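Local coordinates for protein malic enzyme (PDB 3NV9) that probably catalyses the oxidative decarboxylation of malate to pyruvate, with NAD or NADP as the electron acceptor, as other malic enzymes do, at residues Ala2-Asp7 and Glu12-Ser17; Tyr32-Glu37 and Asn474-Tyr479; Leu371-Arg376 and Asp420-Ala425; Ala391-Lys396 and Met408-Ile413. All blocks are in the same frame, centred on the assembly; numbering follows the deposited sequence.

Overall arrangement
From the N terminus, contact 1 closes a short loop, folding 2-7 back over 12-17 at the end of helix 11-14. Helix 21-43 follows, and contact 2 joins it to the C-terminal helix 470-485, closing a loop that spans nearly the whole chain. Within that span, contact 3 brings the end of helix 363-372 against helix 413-428, and contact 4 lies inside it in turn, linking helix 380-396 to the turn before helix 413-428. No contacts cross. Contacts 1 and 2 touch through C14 and L477, forming one terminal cluster. Contact 3 sits across the chain's centre from them, about 41 Å from contact 2 between centres, while contacts 1, 2 and 4 all reach the second subunit.

Contact 1: residues Ala2-Asp7 and Glu12-Ser17. With SO4 (sulfate ion), chain H.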
# COMPACT_ATOMS: atom_id res chain seq x y z
N ALA A 2 -3.86 -37.53 -18.70
CA ALA A 2 -3.37 -36.16 -18.91
C ALA A 2 -2.70 -35.58 -17.66
O ALA A 2 -3.05 -35.91 -16.49
CB ALA A 2 -4.49 -35.23 -19.43
N GLN A 3 -1.69 -34.76 -17.90
CA GLN A 3 -1.20 -33.95 -16.84
C GLN A 3 -1.82 -32.56 -16.98
O GLN A 3 -2.33 -32.14 -18.02
CB GLN A 3 0.32 -33.97 -16.77
CG GLN A 3 1.02 -33.16 -17.81
CD GLN A 3 2.47 -32.84 -17.45
OE1 GLN A 3 2.98 -31.78 -17.82
NE2 GLN A 3 3.14 -33.76 -16.74
N LEU A 4 -1.84 -31.87 -15.87
CA LEU A 4 -2.44 -30.58 -15.80
C LEU A 4 -1.73 -29.62 -16.77
O LEU A 4 -0.51 -29.67 -16.91
CB LEU A 4 -2.24 -30.13 -14.37
CG LEU A 4 -3.32 -29.62 -13.45
CD1 LEU A 4 -4.80 -29.92 -13.85
CD2 LEU A 4 -2.92 -30.16 -12.14
N LYS A 5 -2.50 -28.76 -17.42
CA LYS A 5 -1.94 -27.71 -18.28
C LYS A 5 -1.47 -26.52 -17.48
O LYS A 5 -2.04 -26.21 -16.42
CB LYS A 5 -2.98 -27.21 -19.30
CG LYS A 5 -3.43 -28.31 -20.26
CD LYS A 5 -4.30 -27.76 -21.34
CE LYS A 5 -4.78 -28.93 -22.17
NZ LYS A 5 -5.69 -28.41 -23.22
N ALA A 6 -0.47 -25.81 -18.00
CA ALA A 6 0.02 -24.59 -17.32
C ALA A 6 -1.11 -23.64 -16.92
O ALA A 6 -1.02 -22.95 -15.90
CB ALA A 6 1.10 -23.84 -18.16
N ASP A 7 -2.16 -23.60 -17.73
CA ASP A 7 -3.23 -22.61 -17.51
C ASP A 7 -4.32 -23.13 -16.62
O ASP A 7 -5.31 -22.43 -16.37
CB ASP A 7 -3.78 -22.04 -18.84
CG ASP A 7 -4.61 -23.05 -19.64
OD1 ASP A 7 -4.75 -24.26 -19.26
OD2 ASP A 7 -5.16 -22.60 -20.66
N GLU A 12 -10.69 -30.90 -14.44
CA GLU A 12 -11.75 -31.90 -14.54
C GLU A 12 -11.27 -33.23 -15.14
O GLU A 12 -11.53 -34.30 -14.58
CB GLU A 12 -12.98 -31.36 -15.30
CG GLU A 12 -13.65 -30.11 -14.66
CD GLU A 12 -14.37 -30.35 -13.30
OE1 GLU A 12 -14.90 -31.47 -13.06
OE2 GLU A 12 -14.42 -29.40 -12.48
N GLU A 13 -10.51 -33.14 -16.22
CA GLU A 13 -10.03 -34.31 -16.96
C GLU A 13 -8.85 -34.98 -16.26
O GLU A 13 -8.56 -36.13 -16.52
CB GLU A 13 -9.63 -33.92 -18.39
CG GLU A 13 -10.80 -33.30 -19.21
CD GLU A 13 -11.05 -31.76 -18.98
OE1 GLU A 13 -10.80 -31.19 -17.90
OE2 GLU A 13 -11.54 -31.10 -19.91
N CYS A 14 -8.15 -34.24 -15.40
CA CYS A 14 -7.00 -34.80 -14.68
C CYS A 14 -7.45 -35.50 -13.41
O CYS A 14 -6.66 -36.17 -12.75
CB CYS A 14 -5.96 -33.72 -14.37
SG CYS A 14 -5.22 -32.99 -15.86
N LEU A 15 -8.70 -35.28 -13.03
CA LEU A 15 -9.29 -35.97 -11.91
C LEU A 15 -9.87 -37.27 -12.47
O LEU A 15 -10.67 -37.26 -13.43
CB LEU A 15 -10.37 -35.12 -11.23
CG LEU A 15 -10.13 -34.29 -9.96
CD1 LEU A 15 -8.73 -34.27 -9.43
CD2 LEU A 15 -10.65 -32.92 -10.13
N PRO A 16 -9.42 -38.38 -11.90
CA PRO A 16 -9.77 -39.72 -12.39
C PRO A 16 -11.27 -39.96 -12.54
O PRO A 16 -12.07 -39.60 -11.66
CB PRO A 16 -9.18 -40.64 -11.32
CG PRO A 16 -8.00 -39.85 -10.77
CD PRO A 16 -8.38 -38.41 -10.85
N SER A 17 -11.63 -40.58 -13.67
CA SER A 17 -12.99 -41.08 -13.92
C SER A 17 -13.66 -41.73 -12.71
O SER A 17 -14.84 -41.47 -12.43
CB SER A 17 -12.94 -42.12 -15.04
OG SER A 17 -13.46 -41.59 -16.26
S SO4 H . 0.48 -26.46 -21.33
O1 SO4 H . -0.25 -27.13 -22.40
O2 SO4 H . 1.85 -26.15 -21.75
O3 SO4 H . -0.26 -25.22 -21.00
O4 SO4 H . 0.62 -27.32 -20.15
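The flat group here is the peptide unit joining Q3 to L4, and one of its faces is covered by the thiol of C14: SG lies 3.6 Å from Q3 C, almost straight above the peptide plane. Q3 O accepts a hydrogen bond from N10 ND2. The sulfur also borders the carbonyl of the preceding residue, with A2 O 3.7 Å from C14 SG. C14 puts its SG anti to its own carbonyl carbon (chi1 -64°), pointing out of the weakly bonded helix 11-14 into the extended chain. There it meets the tip of one L4 branch, CD1 to SG 3.7 Å, while A2 CB, on an exposed residue, touches more loosely, 4.3 Å from C14 SG. A small, polarisable cysteine suits a buried spot between backbone and leucine, and L4 also touches F31 of helix 21-43. Farther along, the A6 amide grips a sulfate ion, A6 N to O4 of the sulfate 2.8 Å, and A6 O accepts a bond from W60 of the second subunit. N10 holds the loop through Q3 O and, one peptide on, K5 N. No hydrogen bond crosses between 2-7 and 12-17, so the direct contact probably rests on dispersion and on burying the thiol.

Contact 2: residues Tyr32-Glu37 and Asn474-Tyr479; sequences YKELAE and NECLAY. With SO4 (sulfate ion), chain D.
Helices 32-37 and 474-479 run roughly antiparallel, 146° between their directions and 9.0 Å between axes, coming nearest at L35 and C476, whose CA atoms are 6.0 Å apart. Y479 presents a ring face to E34. The E34 side chain starts anti to its backbone N and then bends at chi2 (70°), which lays the carboxylate back over the ring. CD stands 3.5 Å above the plane of the Y479 ring, over its centre, and the two planes are nearly parallel, 15° apart. The E34 CG methylene adds a CH-pi contact, 3.7 Å from the centroid of the Y479 ring. This is the packing of an N-terminal helix, 21-43, on the C-terminal helix 470-485, made at a subunit boundary: R71 of the second subunit forms salt bridges with E34 OE1 and E37 OE1, and its NH2 bonds to Y479 OH. A negative group stacked on an electron-rich ring would probably be disfavoured without that guanidinium, so glutamate and tyrosine suit the place as joint ligands of one arginine. Beside them the small C476 thiol fits close to the opposing backbone, SG 3.8 Å from L35 CA, with L35 CD1 4.1 Å from the same sulfur. K33 NZ reaches a sulfate ion, 2.6 Å from its O1, which Q30 and R71 of the second subunit also bind.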
# COMPACT_ATOMS: atom_id res chain seq x y z
N TYR A 32 -7.04 -27.07 -4.81
CA TYR A 32 -6.91 -25.64 -4.76
C TYR A 32 -6.38 -25.12 -3.45
O TYR A 32 -5.59 -24.18 -3.45
CB TYR A 32 -8.18 -24.93 -5.17
CG TYR A 32 -8.40 -24.99 -6.67
CD1 TYR A 32 -7.47 -24.42 -7.56
CD2 TYR A 32 -9.52 -25.61 -7.21
CE1 TYR A 32 -7.65 -24.49 -8.92
CE2 TYR A 32 -9.70 -25.67 -8.58
CZ TYR A 32 -8.79 -25.12 -9.41
OH TYR A 32 -9.01 -25.19 -10.76
N LYS A 33 -6.76 -25.71 -2.32
CA LYS A 33 -6.08 -25.31 -1.09
C LYS A 33 -4.58 -25.63 -1.15
O LYS A 33 -3.76 -24.80 -0.81
CB LYS A 33 -6.69 -25.95 0.16
CG LYS A 33 -8.16 -25.55 0.51
CD LYS A 33 -8.79 -26.51 1.58
CE LYS A 33 -9.98 -25.77 2.30
NZ LYS A 33 -10.84 -26.67 3.21
N GLU A 34 -4.20 -26.84 -1.56
CA GLU A 34 -2.78 -27.18 -1.57
C GLU A 34 -1.97 -26.35 -2.59
O GLU A 34 -0.82 -25.97 -2.32
CB GLU A 34 -2.66 -28.66 -1.85
CG GLU A 34 -1.25 -29.19 -1.83
CD GLU A 34 -0.61 -29.23 -0.44
OE1 GLU A 34 -1.26 -28.98 0.60
OE2 GLU A 34 0.60 -29.50 -0.43
N LEU A 35 -2.56 -26.09 -3.76
CA LEU A 35 -1.96 -25.18 -4.75
C LEU A 35 -1.92 -23.78 -4.18
O LEU A 35 -0.93 -23.10 -4.38
CB LEU A 35 -2.74 -25.12 -6.05
CG LEU A 35 -2.13 -24.27 -7.18
CD1 LEU A 35 -0.71 -24.87 -7.45
CD2 LEU A 35 -2.97 -24.36 -8.48
N ALA A 36 -2.96 -23.32 -3.50
CA ALA A 36 -2.83 -22.00 -2.85
C ALA A 36 -1.56 -21.91 -1.98
O ALA A 36 -0.76 -20.95 -2.09
CB ALA A 36 -4.00 -21.68 -2.07
N GLU A 37 -1.36 -22.90 -1.12
CA GLU A 37 -0.18 -22.92 -0.26
C GLU A 37 1.15 -22.82 -1.04
O GLU A 37 2.02 -22.03 -0.70
CB GLU A 37 -0.18 -24.21 0.58
CG GLU A 37 1.02 -24.36 1.49
CD GLU A 37 0.78 -25.45 2.56
OE1 GLU A 37 -0.23 -25.36 3.28
OE2 GLU A 37 1.57 -26.41 2.68
N ASN A 474 1.85 -31.14 -10.62
CA ASN A 474 1.68 -32.58 -10.63
C ASN A 474 1.62 -33.06 -9.20
O ASN A 474 0.81 -33.89 -8.91
CB ASN A 474 2.85 -33.26 -11.34
CG ASN A 474 2.94 -32.93 -12.83
OD1 ASN A 474 3.99 -33.16 -13.43
ND2 ASN A 474 1.88 -32.45 -13.43
N GLU A 475 2.46 -32.52 -8.32
CA GLU A 475 2.38 -32.86 -6.89
C GLU A 475 1.07 -32.48 -6.23
O GLU A 475 0.50 -33.27 -5.42
CB GLU A 475 3.50 -32.23 -6.08
CG GLU A 475 4.80 -32.98 -6.21
CD GLU A 475 6.04 -32.12 -5.87
OE1 GLU A 475 5.87 -31.11 -5.15
OE2 GLU A 475 7.16 -32.48 -6.35
N CYS A 476 0.59 -31.27 -6.53
CA CYS A 476 -0.67 -30.88 -5.91
C CYS A 476 -1.83 -31.78 -6.35
O CYS A 476 -2.72 -32.09 -5.56
CB CYS A 476 -1.02 -29.39 -6.13
SG CYS A 476 0.13 -28.28 -5.42
N LEU A 477 -1.81 -32.19 -7.61
CA LEU A 477 -2.85 -33.10 -8.12
C LEU A 477 -2.86 -34.43 -7.34
O LEU A 477 -3.85 -34.75 -6.67
CB LEU A 477 -2.70 -33.30 -9.63
CG LEU A 477 -3.84 -34.07 -10.31
CD1 LEU A 477 -5.17 -33.54 -9.92
CD2 LEU A 477 -3.70 -34.07 -11.82
N ALA A 478 -1.75 -35.16 -7.38
CA ALA A 478 -1.54 -36.37 -6.60
C ALA A 478 -1.98 -36.19 -5.14
O ALA A 478 -2.67 -37.03 -4.58
CB ALA A 478 -0.03 -36.80 -6.67
N TYR A 479 -1.59 -35.09 -4.53
CA TYR A 479 -1.96 -34.79 -3.16
C TYR A 479 -3.47 -34.81 -3.02
O TYR A 479 -4.03 -35.44 -2.08
CB TYR A 479 -1.42 -33.41 -2.82
CG TYR A 479 -1.85 -32.85 -1.51
CD1 TYR A 479 -3.11 -32.21 -1.39
CD2 TYR A 479 -1.03 -32.98 -0.37
CE1 TYR A 479 -3.54 -31.69 -0.17
CE2 TYR A 479 -1.46 -32.46 0.89
CZ TYR A 479 -2.72 -31.81 0.97
OH TYR A 479 -3.13 -31.26 2.15
S SO4 D . -7.65 -27.80 5.03
O1 SO4 D . -9.08 -27.76 4.83
O2 SO4 D . -7.16 -26.46 4.62
O3 SO4 D . -7.30 -28.01 6.43
O4 SO4 D . -7.09 -28.89 4.23

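Contact 3: residues Leu371-Arg376 and Asp420-Ala425; sequences LIVRAR and DVAMQA. With SO4 (sulfate ion), chain I.
A Schellman motif ends helix 363-372, and V373 and A375, on either side of its C-prime residue in sequence, rest on helix 413-428. That C-prime residue is R374, with the positive phi (53°) that turns the chain out of the helix; A375 N bonds back to A370 O, and R374 N makes a weak bond to L371 O at 3.3 Å. V373 is the first residue to leave helical geometry. Both its methyls lie against A422, V373 CG1 being 3.9 Å from A422 CB, and V373 CG2 also reaches A425 CB at 4.2 Å. Beyond the turn, A375 meets A425 methyl to methyl, CB to CB 4.0 Å. Alanines, one helical turn apart at 422 and 425, keep that face shallow enough for the main chains to come close, while valine's short forked side chain spans both. The R376 guanidinium binds a sulfate ion, NH1 almost linearly to sulfate O3 at 2.9 Å and NH2 weakly to O1, and R432 binds the same ion. Both segments belong to the NAD binding domain. Around them, helix 380-396 covers A425 through M382, helix 438-461 packs V441 on A422, and V373 and R376 make backbone hydrogen bonds with R432 and V430, respectively.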
# COMPACT_ATOMS: atom_id res chain seq x y z
N LEU A 371 -14.36 5.90 -8.57
CA LEU A 371 -13.11 6.63 -8.55
C LEU A 371 -13.05 7.69 -9.68
O LEU A 371 -12.56 8.83 -9.47
CB LEU A 371 -11.91 5.67 -8.65
CG LEU A 371 -11.49 4.87 -7.40
CD1 LEU A 371 -10.34 3.96 -7.74
CD2 LEU A 371 -11.09 5.84 -6.21
N ILE A 372 -13.57 7.33 -10.86
CA ILE A 372 -13.43 8.20 -12.04
C ILE A 372 -14.18 9.54 -11.87
O ILE A 372 -13.64 10.59 -12.12
CB ILE A 372 -13.84 7.43 -13.32
CG1 ILE A 372 -12.62 6.62 -13.86
CG2 ILE A 372 -14.37 8.40 -14.32
CD1 ILE A 372 -12.96 5.44 -14.76
N VAL A 373 -15.41 9.47 -11.40
CA VAL A 373 -16.26 10.64 -11.20
C VAL A 373 -16.26 11.08 -9.72
O VAL A 373 -17.11 11.89 -9.30
CB VAL A 373 -17.73 10.34 -11.62
CG1 VAL A 373 -17.83 10.11 -13.12
CG2 VAL A 373 -18.26 9.11 -10.84
N ARG A 374 -15.35 10.52 -8.92
CA ARG A 374 -15.22 10.95 -7.53
C ARG A 374 -16.57 10.90 -6.76
O ARG A 374 -16.95 11.85 -6.12
CB ARG A 374 -14.57 12.35 -7.46
CG ARG A 374 -13.11 12.37 -7.98
CD ARG A 374 -12.36 13.60 -7.50
NE ARG A 374 -12.62 13.81 -6.07
CZ ARG A 374 -12.78 14.98 -5.47
NH1 ARG A 374 -12.72 16.12 -6.16
NH2 ARG A 374 -13.04 14.99 -4.16
N ALA A 375 -17.25 9.76 -6.80
CA ALA A 375 -18.43 9.62 -5.99
C ALA A 375 -18.06 9.68 -4.53
O ALA A 375 -17.01 9.14 -4.08
CB ALA A 375 -19.18 8.33 -6.27
N ARG A 376 -18.93 10.34 -3.79
CA ARG A 376 -18.78 10.56 -2.36
C ARG A 376 -19.11 9.30 -1.59
O ARG A 376 -18.49 9.02 -0.58
CB ARG A 376 -19.70 11.70 -1.89
CG ARG A 376 -19.32 13.09 -2.42
CD ARG A 376 -20.43 14.07 -1.93
NE ARG A 376 -20.50 15.30 -2.70
CZ ARG A 376 -19.75 16.38 -2.46
NH1 ARG A 376 -18.84 16.36 -1.47
NH2 ARG A 376 -19.90 17.48 -3.21
N ASP A 420 -21.58 2.47 -16.32
CA ASP A 420 -22.97 2.51 -15.78
C ASP A 420 -23.04 3.03 -14.31
O ASP A 420 -23.93 3.87 -13.97
CB ASP A 420 -23.64 1.14 -15.86
CG ASP A 420 -23.98 0.69 -17.30
OD1 ASP A 420 -24.53 -0.44 -17.41
OD2 ASP A 420 -23.75 1.42 -18.29
N VAL A 421 -22.14 2.52 -13.45
CA VAL A 421 -22.05 2.97 -12.06
C VAL A 421 -21.76 4.49 -11.99
O VAL A 421 -22.27 5.19 -11.12
CB VAL A 421 -20.92 2.25 -11.31
CG1 VAL A 421 -20.52 2.99 -10.00
CG2 VAL A 421 -21.29 0.77 -11.09
N ALA A 422 -20.93 4.99 -12.88
CA ALA A 422 -20.58 6.42 -12.92
C ALA A 422 -21.78 7.31 -13.25
O ALA A 422 -21.92 8.40 -12.69
CB ALA A 422 -19.45 6.66 -13.92
N MET A 423 -22.62 6.85 -14.17
CA MET A 423 -23.71 7.65 -14.67
C MET A 423 -24.74 7.71 -13.55
O MET A 423 -25.29 8.78 -13.25
CB MET A 423 -24.31 7.00 -15.93
CG MET A 423 -23.44 7.11 -17.18
SD MET A 423 -22.93 8.79 -17.63
CE MET A 423 -21.31 9.02 -16.88
N GLN A 424 -25.00 6.54 -12.99
CA GLN A 424 -25.82 6.37 -11.80
C GLN A 424 -25.32 7.26 -10.66
O GLN A 424 -26.13 7.91 -10.02
CB GLN A 424 -25.95 4.90 -11.39
CG GLN A 424 -27.09 4.66 -10.43
CD GLN A 424 -28.49 4.89 -11.05
OE1 GLN A 424 -28.93 4.17 -11.95
NE2 GLN A 424 -29.17 5.89 -10.55
N ALA A 425 -24.00 7.34 -10.44
CA ALA A 425 -23.51 8.22 -9.34
C ALA A 425 -23.91 9.68 -9.61
O ALA A 425 -24.47 10.35 -8.75
CB ALA A 425 -21.99 8.08 -9.12
S SO4 I . -16.39 18.33 -2.13
O1 SO4 I . -17.32 18.16 -3.25
O2 SO4 I . -15.48 19.41 -2.49
O3 SO4 I . -17.13 18.66 -0.91
O4 SO4 I . -15.63 17.11 -1.88

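Contact 4: residues Ala391-Lys396 and Met408-Ile413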
# COMPACT_ATOMS: atom_id res chain seq x y z
N ALA A 391 -25.32 -8.48 -15.52
CA ALA A 391 -26.31 -9.40 -16.03
C ALA A 391 -26.50 -9.20 -17.54
O ALA A 391 -26.54 -10.17 -18.26
CB ALA A 391 -27.59 -9.16 -15.32
N GLU A 392 -26.61 -7.96 -18.01
CA GLU A 392 -26.80 -7.71 -19.47
C GLU A 392 -25.55 -8.10 -20.28
O GLU A 392 -25.67 -8.68 -21.33
CB GLU A 392 -27.16 -6.25 -19.74
CG GLU A 392 -28.36 -5.75 -18.97
CD GLU A 392 -28.54 -4.22 -19.05
OE1 GLU A 392 -27.65 -3.52 -19.60
OE2 GLU A 392 -29.58 -3.72 -18.56
N PHE A 393 -24.35 -7.84 -19.75
CA PHE A 393 -23.12 -8.26 -20.43
C PHE A 393 -23.17 -9.76 -20.64
O PHE A 393 -22.87 -10.26 -21.75
CB PHE A 393 -21.86 -7.92 -19.62
CG PHE A 393 -20.59 -8.37 -20.28
CD1 PHE A 393 -19.87 -7.49 -21.06
CD2 PHE A 393 -20.15 -9.69 -20.16
CE1 PHE A 393 -18.71 -7.91 -21.69
CE2 PHE A 393 -18.97 -10.11 -20.81
CZ PHE A 393 -18.28 -9.24 -21.55
N ALA A 394 -23.57 -10.47 -19.60
CA ALA A 394 -23.67 -11.93 -19.72
C ALA A 394 -24.72 -12.37 -20.74
O ALA A 394 -24.45 -13.25 -21.57
CB ALA A 394 -23.88 -12.63 -18.30
N GLU A 395 -25.93 -11.79 -20.66
CA GLU A 395 -27.00 -12.15 -21.58
C GLU A 395 -26.67 -11.90 -23.06
O GLU A 395 -27.10 -12.67 -23.88
CB GLU A 395 -28.28 -11.42 -21.21
CG GLU A 395 -29.39 -11.58 -22.24
CD GLU A 395 -30.67 -10.90 -21.82
OE1 GLU A 395 -30.61 -9.85 -21.09
OE2 GLU A 395 -31.74 -11.43 -22.20
N LYS A 396 -25.93 -10.83 -23.38
CA LYS A 396 -25.49 -10.53 -24.75
C LYS A 396 -24.61 -11.63 -25.41
O LYS A 396 -24.69 -11.86 -26.61
CB LYS A 396 -24.61 -9.28 -24.73
CG LYS A 396 -25.01 -8.19 -25.62
CD LYS A 396 -25.82 -7.13 -24.83
CE LYS A 396 -26.46 -6.10 -25.78
NZ LYS A 396 -27.86 -5.64 -25.33
N MET A 408 -14.76 -13.77 -14.22
CA MET A 408 -13.54 -13.02 -14.04
C MET A 408 -12.61 -13.10 -15.26
O MET A 408 -11.70 -12.26 -15.42
CB MET A 408 -12.77 -13.46 -12.79
CG MET A 408 -13.52 -13.28 -11.51
SD MET A 408 -12.37 -13.52 -10.14
CE MET A 408 -12.36 -15.34 -10.02
N ASP A 409 -12.87 -14.06 -16.13
CA ASP A 409 -12.18 -14.14 -17.41
C ASP A 409 -12.69 -13.18 -18.54
O ASP A 409 -12.21 -13.25 -19.67
CB ASP A 409 -12.32 -15.56 -17.94
CG ASP A 409 -11.16 -15.95 -18.83
OD1 ASP A 409 -10.03 -15.45 -18.58
OD2 ASP A 409 -11.40 -16.69 -19.79
N GLU A 410 -13.69 -12.35 -18.23
CA GLU A 410 -14.35 -11.47 -19.24
C GLU A 410 -14.14 -9.97 -18.90
O GLU A 410 -15.00 -9.30 -18.39
CB GLU A 410 -15.83 -11.82 -19.40
CG GLU A 410 -16.11 -13.25 -19.97
CD GLU A 410 -17.63 -13.59 -20.00
OE1 GLU A 410 -18.26 -13.67 -18.91
OE2 GLU A 410 -18.21 -13.75 -21.09
N PRO A 411 -12.95 -9.47 -19.20
CA PRO A 411 -12.50 -8.17 -18.80
C PRO A 411 -13.37 -7.03 -19.31
O PRO A 411 -13.33 -5.95 -18.72
CB PRO A 411 -11.06 -8.09 -19.31
CG PRO A 411 -10.98 -9.02 -20.48
CD PRO A 411 -12.01 -10.14 -20.13
N GLY A 412 -14.22 -7.28 -20.30
CA GLY A 412 -15.08 -6.20 -20.84
C GLY A 412 -16.21 -5.90 -19.88
O GLY A 412 -16.82 -4.82 -19.92
N ILE A 413 -16.55 -6.86 -19.01
CA ILE A 413 -17.55 -6.56 -17.98
C ILE A 413 -17.18 -5.26 -17.30
O ILE A 413 -18.06 -4.43 -16.97
CB ILE A 413 -17.56 -7.68 -16.84
CG1 ILE A 413 -18.18 -8.98 -17.32
CG2 ILE A 413 -18.32 -7.23 -15.60
CD1 ILE A 413 -17.73 -10.20 -16.47
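Apolar and ring contacts come first, because the F393 phenyl carries nearly the whole interface. F393 leaves helix 380-396 with CG anti to its backbone N (chi1 179°), which extends the ring out to the loop 408-413. I413 lies over one ring face: its CG1 is 3.8 Å from the centroid of the F393 ring, 23° off the normal, a CH-pi contact displaced toward the rim. The nearest approach is F393 CD2 to I413 CG1, 3.5 Å. A flat, broad aromatic suits this place, since one face accepts the methylene while the perimeter meets other groups.

At the ring's edge the partner is the E410 side chain, both its carboxylate and its CB. E410 has CD in the ring plane and OE2 3.7 Å from F393 CE2, with the two planes nearly perpendicular (84°). Lying at the ring edge, the carboxylate meets the hydrogens of the rim, possibly a slightly favourable arrangement, but the main charge partner of OE2 is R397. OE1 in turn takes a bond from T407 N.

Backbone contact completes the set. F393 CE1 reaches G412 C at 3.7 Å, a close approach at a residue with no side chain to stand between ring and main chain. The I413 N to E410 O bond, 3.0 Å, closes the type I beta turn.

The whole is the packing of a helix on the loop that leads into the next helix, 413-428, within the NAD binding domain: the turn at the end of that loop is braced on an aromatic from the preceding helix 380-396.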